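Local coordinates for uncharacterized protein (Corynebacterium glutamicum, PDB 2NSF), which probably catalyses the mycothiol-dependent isomerisation of maleylpyruvate at a zinc centre, at residues 33-38 with 180-185; 68-73 with 170-175; 123-128 with 159-164; 166-171 with 240-245. All coordinates share one frame; numbering follows the deposited sequence.

Contact 1 (33-38 with 180-185)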
loop_
_atom_site.group_PDB
_atom_site.type_symbol
_atom_site.label_atom_id
_atom_site.label_comp_id
_atom_site.label_asym_id
_atom_site.label_seq_id
_atom_site.Cartn_x
_atom_site.Cartn_y
_atom_site.Cartn_z
ATOM N N LEU A 33 -3.825 13.371 -5.244
ATOM C CA LEU A 33 -4.125 13.774 -3.873
ATOM C C LEU A 33 -5.548 13.337 -3.531
ATOM O O LEU A 33 -5.815 12.861 -2.427
ATOM C CB LEU A 33 -3.991 15.292 -3.718
ATOM C CG LEU A 33 -4.333 15.861 -2.334
ATOM C CD1 LEU A 33 -3.456 15.213 -1.271
ATOM C CD2 LEU A 33 -4.138 17.372 -2.339
ATOM N N THR A 34 -6.464 13.493 -4.480
ATOM C CA THR A 34 -7.845 13.095 -4.259
ATOM C C THR A 34 -7.937 11.594 -3.995
ATOM O O THR A 34 -8.657 11.155 -3.098
ATOM C CB THR A 34 -8.726 13.466 -5.468
ATOM O OG1 THR A 34 -8.755 14.892 -5.597
ATOM C CG2 THR A 34 -10.159 12.954 -5.279
ATOM N N LEU A 35 -7.202 10.808 -4.773
ATOM C CA LEU A 35 -7.213 9.363 -4.600
ATOM C C LEU A 35 -6.664 8.958 -3.239
ATOM O O LEU A 35 -7.157 8.017 -2.626
ATOM C CB LEU A 35 -6.413 8.679 -5.716
ATOM C CG LEU A 35 -7.172 8.484 -7.036
ATOM C CD1 LEU A 35 -6.208 8.010 -8.106
ATOM C CD2 LEU A 35 -8.301 7.478 -6.844
ATOM N N ALA A 36 -5.642 9.668 -2.765
ATOM C CA ALA A 36 -5.063 9.357 -1.459
ATOM C C ALA A 36 -6.062 9.710 -0.366
ATOM O O ALA A 36 -6.214 8.973 0.610
ATOM C CB ALA A 36 -3.759 10.132 -1.254
ATOM N N ARG A 37 -6.736 10.845 -0.529
ATOM C CA ARG A 37 -7.731 11.284 0.441
ATOM C C ARG A 37 -8.926 10.332 0.436
ATOM O O ARG A 37 -9.447 9.979 1.489
ATOM C CB ARG A 37 -8.187 12.711 0.127
ATOM C CG ARG A 37 -7.129 13.758 0.432
ATOM C CD ARG A 37 -7.532 15.129 -0.069
ATOM N NE ARG A 37 -6.634 16.165 0.435
ATOM C CZ ARG A 37 -6.591 17.408 -0.031
ATOM N NH1 ARG A 37 -7.394 17.780 -1.023
ATOM N NH2 ARG A 37 -5.748 18.285 0.500
ATOM N N LEU A 38 -9.356 9.917 -0.752
ATOM C CA LEU A 38 -10.482 8.990 -0.862
ATOM C C LEU A 38 -10.149 7.662 -0.191
ATOM O O LEU A 38 -10.981 7.077 0.509
ATOM C CB LEU A 38 -10.830 8.747 -2.334
ATOM C CG LEU A 38 -11.625 9.861 -3.023
ATOM C CD1 LEU A 38 -11.705 9.589 -4.514
ATOM C CD2 LEU A 38 -13.022 9.944 -2.411
ATOM N N ASP A 180 -13.227 -2.673 -4.225
ATOM C CA ASP A 180 -13.524 -1.287 -3.861
ATOM C C ASP A 180 -12.468 -0.314 -4.377
ATOM O O ASP A 180 -12.723 0.881 -4.525
ATOM C CB ASP A 180 -13.586 -1.119 -2.333
ATOM C CG ASP A 180 -14.806 -1.763 -1.717
ATOM O OD1 ASP A 180 -15.859 -1.818 -2.391
ATOM O OD2 ASP A 180 -14.716 -2.193 -0.544
ATOM N N ILE A 181 -11.278 -0.835 -4.650
ATOM C CA ILE A 181 -10.164 -0.002 -5.088
ATOM C C ILE A 181 -10.244 0.478 -6.529
ATOM O O ILE A 181 -10.419 -0.325 -7.452
ATOM C CB ILE A 181 -8.829 -0.751 -4.893
ATOM C CG1 ILE A 181 -8.713 -1.216 -3.439
ATOM C CG2 ILE A 181 -7.658 0.152 -5.262
ATOM C CD1 ILE A 181 -7.554 -2.165 -3.190
ATOM N N PRO A 182 -10.124 1.803 -6.740
ATOM C CA PRO A 182 -10.177 2.383 -8.084
ATOM C C PRO A 182 -9.236 1.640 -9.024
ATOM O O PRO A 182 -8.101 1.322 -8.671
ATOM C CB PRO A 182 -9.748 3.824 -7.852
ATOM C CG PRO A 182 -10.342 4.118 -6.510
ATOM C CD PRO A 182 -10.004 2.863 -5.721
ATOM N N GLU A 183 -9.718 1.368 -10.230
ATOM C CA GLU A 183 -8.940 0.641 -11.216
ATOM C C GLU A 183 -7.548 1.215 -11.485
ATOM O O GLU A 183 -6.591 0.462 -11.649
ATOM C CB GLU A 183 -9.736 0.555 -12.515
ATOM C CG GLU A 183 -9.117 -0.328 -13.574
ATOM C CD GLU A 183 -10.033 -0.490 -14.768
ATOM O OE1 GLU A 183 -11.170 -0.964 -14.574
ATOM O OE2 GLU A 183 -9.620 -0.141 -15.893
ATOM N N VAL A 184 -7.422 2.538 -11.538
ATOM C CA VAL A 184 -6.117 3.130 -11.807
ATOM C C VAL A 184 -5.110 2.703 -10.737
ATOM O O VAL A 184 -3.928 2.503 -11.028
ATOM C CB VAL A 184 -6.197 4.682 -11.889
ATOM C CG1 VAL A 184 -6.538 5.276 -10.529
ATOM C CG2 VAL A 184 -4.882 5.239 -12.419
ATOM N N ILE A 185 -5.579 2.536 -9.506
ATOM C CA ILE A 185 -4.699 2.103 -8.431
ATOM C C ILE A 185 -4.390 0.616 -8.568
ATOM O O ILE A 185 -3.250 0.196 -8.379
ATOM C CB ILE A 185 -5.320 2.407 -7.051
ATOM C CG1 ILE A 185 -5.269 3.920 -6.804
ATOM C CG2 ILE A 185 -4.570 1.653 -5.951
ATOM C CD1 ILE A 185 -5.985 4.369 -5.559
#
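The carbonyl O of Leu35 accepts a hydrogen bond from the indole NE1 of Trp166, while the leucine side chain presses its two methyl branches on the segment 180-185. No polar bond joins the two segments. Leu35 leaves its helix with CG anti to the carbonyl carbon (chi1 -82°), which leaves both methyls within reach of the segment 180-185. The branches divide the work. CD1 meets Val184 CG1 at 3.7 Å, and CD2 slides alongside the proline ring, 3.9 Å from Pro182 CG. The same CD2 also touches the far end of Ile185, whose CD1 lies 4.1 Å away. Helix 29-49, which carries Leu35, belongs to the four-helix bundle of the N-terminal domain, whereas Pro182 is the N-cap of helix 183-199 in the C-terminal domain, so one leucine packs against the first turn of the other domain's helix. Val184 sets its CG1 between the backbone N and the carbonyl carbon (chi1 67°), facing the leucine. Phe24 and Leu27, from the chain before the bundle, add to this apolar cluster against Leu35, and the Trp166 side chain of helix 156-171 packs on both Pro182 and Ile185.

Contact 2 (68-73 with 170-175). With ZN (zinc ion), chain E.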
loop_
_atom_site.group_PDB
_atom_site.type_symbol
_atom_site.label_atom_id
_atom_site.label_comp_id
_atom_site.label_asym_id
_atom_site.label_seq_id
_atom_site.Cartn_x
_atom_site.Cartn_y
_atom_site.Cartn_z
ATOM N N HIS A 68 -1.883 -3.675 15.809
ATOM C CA HIS A 68 -0.598 -3.559 15.124
ATOM C C HIS A 68 -0.797 -2.860 13.780
ATOM O O HIS A 68 -0.045 -1.956 13.416
ATOM C CB HIS A 68 0.027 -4.936 14.865
ATOM C CG HIS A 68 0.592 -5.599 16.084
ATOM N ND1 HIS A 68 -0.172 -6.359 16.941
ATOM C CD2 HIS A 68 1.857 -5.645 16.567
ATOM C CE1 HIS A 68 0.598 -6.849 17.898
ATOM N NE2 HIS A 68 1.833 -6.430 17.694
ATOM N N LEU A 69 -1.816 -3.292 13.044
ATOM C CA LEU A 69 -2.113 -2.716 11.735
ATOM C C LEU A 69 -2.499 -1.247 11.830
ATOM O O LEU A 69 -2.017 -0.409 11.065
ATOM C CB LEU A 69 -3.239 -3.507 11.060
ATOM C CG LEU A 69 -3.749 -2.960 9.724
ATOM C CD1 LEU A 69 -2.623 -2.988 8.695
ATOM C CD2 LEU A 69 -4.935 -3.779 9.249
ATOM N N ILE A 70 -3.378 -0.927 12.772
ATOM C CA ILE A 70 -3.827 0.444 12.958
ATOM C C ILE A 70 -2.653 1.350 13.319
ATOM O O ILE A 70 -2.555 2.476 12.825
ATOM C CB ILE A 70 -4.929 0.496 14.048
ATOM C CG1 ILE A 70 -6.167 -0.251 13.534
ATOM C CG2 ILE A 70 -5.284 1.938 14.391
ATOM C CD1 ILE A 70 -7.155 -0.657 14.624
ATOM N N ALA A 71 -1.764 0.854 14.176
ATOM C CA ALA A 71 -0.592 1.621 14.578
ATOM C C ALA A 71 0.292 1.848 13.360
ATOM O O ALA A 71 0.741 2.959 13.107
ATOM C CB ALA A 71 0.184 0.874 15.657
ATOM N N HIS A 72 0.526 0.785 12.604
ATOM C CA HIS A 72 1.349 0.870 11.402
ATOM C C HIS A 72 0.883 1.931 10.420
ATOM O O HIS A 72 1.690 2.700 9.894
ATOM C CB HIS A 72 1.392 -0.479 10.666
ATOM C CG HIS A 72 1.948 -0.412 9.287
ATOM N ND1 HIS A 72 3.043 0.333 8.974
ATOM C CD2 HIS A 72 1.555 -1.035 8.155
ATOM C CE1 HIS A 72 3.324 0.193 7.688
ATOM N NE2 HIS A 72 2.437 -0.632 7.164
ATOM N N VAL A 73 -0.421 1.976 10.156
ATOM C CA VAL A 73 -0.949 2.960 9.222
ATOM C C VAL A 73 -0.634 4.376 9.698
ATOM O O VAL A 73 -0.288 5.245 8.895
ATOM C CB VAL A 73 -2.483 2.763 9.013
ATOM C CG1 VAL A 73 -3.066 3.899 8.157
ATOM C CG2 VAL A 73 -2.725 1.430 8.321
ATOM N N VAL A 170 -8.624 -3.241 3.521
ATOM C CA VAL A 170 -9.081 -4.623 3.405
ATOM C C VAL A 170 -8.574 -5.454 4.577
ATOM O O VAL A 170 -9.316 -6.255 5.145
ATOM C CB VAL A 170 -8.578 -5.282 2.102
ATOM C CG1 VAL A 170 -9.162 -6.679 1.968
ATOM C CG2 VAL A 170 -8.953 -4.425 0.913
ATOM N N ASP A 171 -7.312 -5.244 4.944
ATOM C CA ASP A 171 -6.689 -5.986 6.036
ATOM C C ASP A 171 -7.373 -5.803 7.389
ATOM O O ASP A 171 -7.225 -6.646 8.278
ATOM C CB ASP A 171 -5.213 -5.602 6.165
ATOM C CG ASP A 171 -4.406 -5.942 4.924
ATOM O OD1 ASP A 171 -4.761 -6.915 4.223
ATOM O OD2 ASP A 171 -3.406 -5.243 4.661
ATOM N N LEU A 172 -8.110 -4.708 7.552
ATOM C CA LEU A 172 -8.811 -4.459 8.811
ATOM C C LEU A 172 -9.842 -5.544 9.098
ATOM O O LEU A 172 -10.221 -5.760 10.242
ATOM C CB LEU A 172 -9.488 -3.088 8.791
ATOM C CG LEU A 172 -8.567 -1.914 9.128
ATOM C CD1 LEU A 172 -9.309 -0.606 8.937
ATOM C CD2 LEU A 172 -8.067 -2.061 10.565
ATOM N N GLY A 173 -10.298 -6.225 8.053
ATOM C CA GLY A 173 -11.260 -7.293 8.250
ATOM C C GLY A 173 -12.685 -6.865 8.537
ATOM O O GLY A 173 -13.402 -7.540 9.279
ATOM N N ALA A 174 -13.091 -5.736 7.968
ATOM C CA ALA A 174 -14.452 -5.245 8.132
ATOM C C ALA A 174 -15.183 -5.638 6.849
ATOM O O ALA A 174 -15.443 -6.816 6.635
ATOM C CB ALA A 174 -14.456 -3.737 8.321
ATOM N N VAL A 175 -15.488 -4.672 5.986
ATOM C CA VAL A 175 -16.186 -4.996 4.740
ATOM C C VAL A 175 -15.477 -4.549 3.461
ATOM O O VAL A 175 -15.984 -4.784 2.365
ATOM C CB VAL A 175 -17.617 -4.402 4.716
ATOM C CG1 VAL A 175 -18.421 -4.942 5.880
ATOM C CG2 VAL A 175 -17.559 -2.885 4.747
HETATM ZN ZN ZN E . 1.722 -1.226 5.157
HETATM O O HOH W 1 3.734 -0.900 4.363
HETATM O O HOH W 2 1.536 -2.301 2.983
#
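Leu69 CD2 sits closest to the other segment, 3.6 Å from Asp171 CB. This one methyl is shared, since it also lies 3.7 Å from the backbone N of Leu172 and 3.8 Å from Leu172 CD2. The leucine reaches there with CG anti to the backbone N (chi1 175°), crossing the aspartate side chain at about a right angle. Leu172 CD2 also touches Ile70 CG1 at 4.0 Å, so the methyl meets two consecutive residues of one helix. That helix, 66-89, and helix 156-171 are members of the four-helix bundle of the N-terminal domain, and the contact lies where the second of them gives way to a turn. Gly173, with positive phi, leads the chain out of the helix, and the carbonyl O of Leu172 just before it takes a hydrogen bond from Arg66 NE. Further out, Leu61 packs on both Leu69 and Asp171, and Phe55 and Leu47 lie against Ile70; the carboxylate of Asp171 itself is engaged by His168 and Arg242. One turn beyond Leu69, His72 coordinates the zinc ion through NE2 at 2.2 Å, beside the ligands Glu164 and His168, and the water at the edge of its ring lies in the ring plane.

Contact 3 (123-128 with 159-164). With ZN (zinc ion), chain E; SO4 (sulfate ion), chain B.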
loop_
_atom_site.group_PDB
_atom_site.type_symbol
_atom_site.label_atom_id
_atom_site.label_comp_id
_atom_site.label_asym_id
_atom_site.label_seq_id
_atom_site.Cartn_x
_atom_site.Cartn_y
_atom_site.Cartn_z
ATOM N N HIS A 123 -5.066 12.025 13.958
ATOM C CA HIS A 123 -4.101 13.119 13.955
ATOM C C HIS A 123 -2.998 12.956 12.910
ATOM O O HIS A 123 -2.627 13.924 12.244
ATOM C CB HIS A 123 -3.479 13.285 15.343
ATOM C CG HIS A 123 -2.717 14.559 15.507
ATOM N ND1 HIS A 123 -3.308 15.801 15.387
ATOM C CD2 HIS A 123 -1.406 14.795 15.757
ATOM C CE1 HIS A 123 -2.398 16.740 15.554
ATOM N NE2 HIS A 123 -1.234 16.156 15.781
ATOM N N SER A 124 -2.478 11.742 12.761
ATOM C CA SER A 124 -1.422 11.499 11.781
ATOM C C SER A 124 -1.963 11.748 10.369
ATOM O O SER A 124 -1.250 12.262 9.505
ATOM C CB SER A 124 -0.891 10.069 11.913
ATOM O OG SER A 124 -1.911 9.115 11.689
ATOM N N VAL A 125 -3.222 11.387 10.144
ATOM C CA VAL A 125 -3.853 11.613 8.843
ATOM C C VAL A 125 -3.929 13.114 8.580
ATOM O O VAL A 125 -3.534 13.596 7.517
ATOM C CB VAL A 125 -5.295 11.042 8.802
ATOM C CG1 VAL A 125 -6.088 11.711 7.685
ATOM C CG2 VAL A 125 -5.261 9.532 8.587
ATOM N N ALA A 126 -4.440 13.850 9.563
ATOM C CA ALA A 126 -4.596 15.295 9.441
ATOM C C ALA A 126 -3.272 16.010 9.198
ATOM O O ALA A 126 -3.201 16.933 8.391
ATOM C CB ALA A 126 -5.275 15.853 10.693
ATOM N N ARG A 127 -2.220 15.576 9.885
ATOM C CA ARG A 127 -0.913 16.201 9.734
ATOM C C ARG A 127 -0.272 15.942 8.375
ATOM O O ARG A 127 0.406 16.818 7.832
ATOM C CB ARG A 127 0.014 15.743 10.861
ATOM C CG ARG A 127 -0.446 16.218 12.235
ATOM C CD ARG A 127 -0.210 17.716 12.404
ATOM N NE ARG A 127 1.215 18.011 12.533
ATOM C CZ ARG A 127 1.740 19.231 12.501
ATOM N NH1 ARG A 127 0.955 20.291 12.339
ATOM N NH2 ARG A 127 3.051 19.393 12.634
ATOM N N LEU A 128 -0.485 14.752 7.821
ATOM C CA LEU A 128 0.068 14.433 6.508
ATOM C C LEU A 128 -0.655 15.265 5.450
ATOM O O LEU A 128 -0.040 15.766 4.508
ATOM C CB LEU A 128 -0.083 12.935 6.204
ATOM C CG LEU A 128 0.266 12.463 4.784
ATOM C CD1 LEU A 128 1.668 12.929 4.392
ATOM C CD2 LEU A 128 0.161 10.939 4.718
ATOM N N TRP A 159 1.345 8.303 -3.902
ATOM C CA TRP A 159 1.163 6.924 -4.348
ATOM C C TRP A 159 1.419 5.970 -3.186
ATOM O O TRP A 159 0.657 5.032 -2.944
ATOM C CB TRP A 159 2.135 6.607 -5.491
ATOM C CG TRP A 159 2.305 5.128 -5.757
ATOM C CD1 TRP A 159 3.466 4.415 -5.684
ATOM C CD2 TRP A 159 1.283 4.190 -6.125
ATOM N NE1 TRP A 159 3.235 3.093 -5.983
ATOM C CE2 TRP A 159 1.902 2.927 -6.258
ATOM C CE3 TRP A 159 -0.098 4.293 -6.357
ATOM C CZ2 TRP A 159 1.194 1.771 -6.612
ATOM C CZ3 TRP A 159 -0.806 3.138 -6.712
ATOM C CH2 TRP A 159 -0.157 1.898 -6.834
ATOM N N MET A 160 2.504 6.215 -2.463
ATOM C CA MET A 160 2.855 5.359 -1.338
ATOM C C MET A 160 1.738 5.308 -0.305
ATOM O O MET A 160 1.393 4.235 0.192
ATOM C CB MET A 160 4.150 5.858 -0.697
ATOM C CG MET A 160 5.354 5.737 -1.613
ATOM S SD MET A 160 6.730 6.762 -1.073
ATOM C CE MET A 160 7.410 5.752 0.213
ATOM N N ARG A 161 1.165 6.459 0.020
ATOM C CA ARG A 161 0.084 6.477 1.000
ATOM C C ARG A 161 -1.144 5.760 0.440
ATOM O O ARG A 161 -1.821 5.029 1.164
ATOM C CB ARG A 161 -0.271 7.910 1.389
ATOM C CG ARG A 161 -1.330 8.004 2.493
ATOM C CD ARG A 161 -0.873 7.312 3.781
ATOM N NE ARG A 161 -1.811 7.552 4.876
ATOM C CZ ARG A 161 -1.735 6.974 6.072
ATOM N NH1 ARG A 161 -0.761 6.113 6.340
ATOM N NH2 ARG A 161 -2.639 7.255 7.002
ATOM N N SER A 162 -1.428 5.961 -0.843
ATOM C CA SER A 162 -2.574 5.305 -1.468
ATOM C C SER A 162 -2.470 3.782 -1.356
ATOM O O SER A 162 -3.461 3.111 -1.064
ATOM C CB SER A 162 -2.694 5.713 -2.942
ATOM O OG SER A 162 -3.057 7.082 -3.069
ATOM N N ARG A 163 -1.281 3.224 -1.597
ATOM C CA ARG A 163 -1.110 1.774 -1.488
ATOM C C ARG A 163 -1.501 1.317 -0.089
ATOM O O ARG A 163 -2.179 0.306 0.090
ATOM C CB ARG A 163 0.348 1.354 -1.717
ATOM C CG ARG A 163 0.897 1.592 -3.098
ATOM C CD ARG A 163 2.297 0.990 -3.216
ATOM N NE ARG A 163 3.165 1.409 -2.114
ATOM C CZ ARG A 163 4.482 1.545 -2.213
ATOM N NH1 ARG A 163 5.089 1.288 -3.368
ATOM N NH2 ARG A 163 5.191 1.959 -1.170
ATOM N N GLU A 164 -1.047 2.071 0.905
ATOM C CA GLU A 164 -1.322 1.737 2.293
ATOM C C GLU A 164 -2.794 1.778 2.668
ATOM O O GLU A 164 -3.337 0.792 3.164
ATOM C CB GLU A 164 -0.565 2.686 3.226
ATOM C CG GLU A 164 0.949 2.628 3.117
ATOM C CD GLU A 164 1.524 1.286 3.515
ATOM O OE1 GLU A 164 1.042 0.680 4.497
ATOM O OE2 GLU A 164 2.484 0.838 2.855
HETATM ZN ZN ZN E . 1.722 -1.226 5.157
HETATM S S SO4 B . 8.745 1.460 -2.104
HETATM O O1 SO4 B . 10.133 1.886 -2.363
HETATM O O2 SO4 B . 8.259 2.074 -0.862
HETATM O O3 SO4 B . 8.714 -0.002 -1.967
HETATM O O4 SO4 B . 7.881 1.883 -3.218
HETATM O O HOH W 3 -2.941 7.160 9.856
HETATM O O HOH W 1 3.734 -0.900 4.363
HETATM O O HOH W 2 1.536 -2.301 2.983
#
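Leu128 and Arg161 make the close-packed part of this contact. The leucine methyl CD2 lies against the arginine's aliphatic arm, 3.9 Å from Arg161 CD, and approaches the guanidinium obliquely. Arg161 starts with CG anti to the backbone N and then bends at chi2 (60°), which brings its head round toward helix 114-133. There Val125 CG2 meets it at the edge, 3.8 Å from Arg161 NH2. Beside these van der Waals contacts the join is looser and goes through water: a molecule lying in the guanidinium plane, at its edge, accepts from Arg161 NH2 and donates to Ser124 OG, both at 2.9 Å. Both helices belong to the four-helix bundle, with helix 66-89 also bearing on Arg161 through Ala77 and Leu80. The more open side of segment 159-164 faces elsewhere: partly exposed Arg163 holds a sulfate, probably from the crystallisation liquor, by two bonds, Arg163 NH1 to sulfate O4 at 2.9 Å and Arg163 NH2 to sulfate O2, and has Glu192 as a second partner. Glu164 OE1 binds the zinc ion at 2.1 Å, while Glu164 OE2 accepts from a zinc-bound water at 2.6 Å. Arg161 NH1 bonds to the carbonyl O of Val73 and to Asn76 OD1; together with the water these acceptors are uncharged, so they would steady the buried guanidinium through dipoles rather than through a salt bridge.

Contact 4 (166-171 with 240-245). With ZN (zinc ion), chain E.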
loop_
_atom_site.group_PDB
_atom_site.type_symbol
_atom_site.label_atom_id
_atom_site.label_comp_id
_atom_site.label_asym_id
_atom_site.label_seq_id
_atom_site.Cartn_x
_atom_site.Cartn_y
_atom_site.Cartn_z
ATOM N N TRP A 166 -5.640 2.040 0.759
ATOM C CA TRP A 166 -6.571 1.225 -0.011
ATOM C C TRP A 166 -6.428 -0.260 0.275
ATOM O O TRP A 166 -7.421 -0.990 0.293
ATOM C CB TRP A 166 -6.411 1.481 -1.514
ATOM C CG TRP A 166 -7.018 2.775 -1.966
ATOM C CD1 TRP A 166 -6.357 3.916 -2.313
ATOM C CD2 TRP A 166 -8.417 3.058 -2.119
ATOM N NE1 TRP A 166 -7.256 4.894 -2.677
ATOM C CE2 TRP A 166 -8.527 4.393 -2.565
ATOM C CE3 TRP A 166 -9.588 2.311 -1.919
ATOM C CZ2 TRP A 166 -9.765 5.003 -2.818
ATOM C CZ3 TRP A 166 -10.826 2.920 -2.169
ATOM C CH2 TRP A 166 -10.900 4.252 -2.614
ATOM N N ILE A 167 -5.201 -0.718 0.508
ATOM C CA ILE A 167 -4.997 -2.124 0.793
ATOM C C ILE A 167 -5.221 -2.459 2.263
ATOM O O ILE A 167 -5.875 -3.452 2.575
ATOM C CB ILE A 167 -3.591 -2.600 0.386
ATOM C CG1 ILE A 167 -3.399 -2.411 -1.126
ATOM C CG2 ILE A 167 -3.418 -4.066 0.768
ATOM C CD1 ILE A 167 -1.998 -2.734 -1.622
ATOM N N HIS A 168 -4.684 -1.653 3.173
ATOM C CA HIS A 168 -4.885 -1.950 4.585
ATOM C C HIS A 168 -6.342 -1.810 4.999
ATOM O O HIS A 168 -6.740 -2.313 6.045
ATOM C CB HIS A 168 -3.968 -1.097 5.464
ATOM C CG HIS A 168 -2.535 -1.529 5.403
ATOM N ND1 HIS A 168 -2.169 -2.854 5.356
ATOM C CD2 HIS A 168 -1.383 -0.819 5.374
ATOM C CE1 HIS A 168 -0.852 -2.948 5.296
ATOM N NE2 HIS A 168 -0.354 -1.727 5.306
ATOM N N ALA A 169 -7.144 -1.140 4.179
ATOM C CA ALA A 169 -8.568 -1.013 4.485
ATOM C C ALA A 169 -9.135 -2.430 4.442
ATOM O O ALA A 169 -10.012 -2.789 5.228
ATOM C CB ALA A 169 -9.259 -0.134 3.452
ATOM N N VAL A 170 -8.624 -3.241 3.521
ATOM C CA VAL A 170 -9.081 -4.623 3.405
ATOM C C VAL A 170 -8.574 -5.454 4.577
ATOM O O VAL A 170 -9.316 -6.255 5.145
ATOM C CB VAL A 170 -8.578 -5.282 2.102
ATOM C CG1 VAL A 170 -9.162 -6.679 1.968
ATOM C CG2 VAL A 170 -8.953 -4.425 0.913
ATOM N N ASP A 171 -7.312 -5.244 4.944
ATOM C CA ASP A 171 -6.689 -5.986 6.036
ATOM C C ASP A 171 -7.373 -5.803 7.389
ATOM O O ASP A 171 -7.225 -6.646 8.278
ATOM C CB ASP A 171 -5.213 -5.602 6.165
ATOM C CG ASP A 171 -4.406 -5.942 4.924
ATOM O OD1 ASP A 171 -4.761 -6.915 4.223
ATOM O OD2 ASP A 171 -3.406 -5.243 4.661
ATOM N N ALA A 240 -0.678 -9.501 -4.148
ATOM C CA ALA A 240 -0.416 -8.857 -2.866
ATOM C C ALA A 240 -0.310 -9.860 -1.720
ATOM O O ALA A 240 -0.141 -9.471 -0.558
ATOM C CB ALA A 240 -1.512 -7.831 -2.570
ATOM N N GLY A 241 -0.403 -11.144 -2.046
ATOM C CA GLY A 241 -0.300 -12.190 -1.044
ATOM C C GLY A 241 -1.525 -12.283 -0.158
ATOM O O GLY A 241 -1.469 -12.800 0.957
ATOM N N ARG A 242 -2.649 -11.792 -0.659
ATOM C CA ARG A 242 -3.851 -11.827 0.139
ATOM C C ARG A 242 -4.914 -12.836 -0.263
ATOM O O ARG A 242 -6.063 -12.737 0.163
ATOM C CB ARG A 242 -4.421 -10.427 0.251
ATOM C CG ARG A 242 -3.744 -9.661 1.373
ATOM C CD ARG A 242 -3.356 -8.277 0.950
ATOM N NE ARG A 242 -2.851 -7.457 2.051
ATOM C CZ ARG A 242 -1.614 -6.972 2.109
ATOM N NH1 ARG A 242 -1.238 -6.217 3.132
ATOM N NH2 ARG A 242 -0.742 -7.255 1.151
ATOM N N GLY A 243 -4.532 -13.824 -1.065
ATOM C CA GLY A 243 -5.504 -14.831 -1.439
ATOM C C GLY A 243 -5.604 -15.160 -2.908
ATOM O O GLY A 243 -5.346 -14.320 -3.764
ATOM N N SER A 244 -6.009 -16.395 -3.191
ATOM C CA SER A 244 -6.144 -16.869 -4.558
ATOM C C SER A 244 -7.592 -17.118 -4.976
ATOM O O SER A 244 -7.842 -17.652 -6.058
ATOM C CB SER A 244 -5.341 -18.161 -4.734
ATOM O OG SER A 244 -3.981 -17.970 -4.388
ATOM N N ASP A 245 -8.547 -16.732 -4.132
ATOM C CA ASP A 245 -9.960 -16.950 -4.447
ATOM C C ASP A 245 -10.432 -16.301 -5.745
ATOM O O ASP A 245 -11.404 -16.751 -6.346
ATOM C CB ASP A 245 -10.863 -16.454 -3.313
ATOM C CG ASP A 245 -10.778 -17.317 -2.072
ATOM O OD1 ASP A 245 -10.340 -18.482 -2.179
ATOM O OD2 ASP A 245 -11.172 -16.833 -0.991
HETATM ZN ZN ZN E . 1.722 -1.226 5.157
HETATM O O HOH W 1 3.734 -0.900 4.363
HETATM O O HOH W 2 1.536 -2.301 2.983
#
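The CA atoms of Asp171 and Arg242 stand 8.8 Å apart, the arginine following directly on Gly241, whose positive phi closes helix 232-239 in a Schellman motif. A bend at chi2 (134°) brings Arg242 side-on to Asp171, which it grips with two nitrogens. Its NE donates to the syn lone pair of Asp171 OD1 at 2.9 Å in an almost straight bond (177°), and its NH1 donates to Asp171 OD2 at 2.8 Å from the syn side, somewhat out of the carboxylate plane. The two flat groups are nearly coplanar, 20° apart, an arrangement that suits a bidentate salt bridge. On its anti lone pair the same OD2 accepts from His168 ND1 at 2.8 Å, close to the ring plane, while His168 NE2 binds the zinc ion at 2.1 Å. The carboxylate is thus held by three bonds; as a second-shell group it fixes the rotation of the imidazole, and it would probably make the metal ligand more electron-rich, an effect the arginine should temper. Ile167 CG2 lies over one face of the guanidinium, 3.7 Å from Arg242 CZ. Arg242 NH2, tilted from the carbonyl plane, bonds to the O of Ala240 at 2.9 Å, which ties the arginine's head back to its own loop. Leu61 and Phe178 also pack on Arg242. The loop runs on into strand 247-249 at the border of the C-terminal sheet, so the salt bridge joins that domain to helix 156-171 of the bundle, and Ile167 also rests on Leu189 of helix 183-199.

Helix 156-171 connects the set: contacts 2, 3 and 4 all use it, and each supplies one protein ligand of the zinc ion, His72, Glu164 and His168 respectively. Contacts 2 and 4 are the nearest of these, with centres 11 Å apart, and share Asp171, packed from one segment and salt-bridged from another. Contacts 2 and 3 are coupled by the bond from Arg161 NH1 to Val73 O (2.7 Å). Contacts 3 and 4 lie 18 Å apart, on opposite sides of the chain's centre. Contact 1 stays outside the metal site, the Ile185 side chain being about 13 Å from zinc; like contact 4, it joins the two domains, and Trp166 touches it from the segment of contact 4.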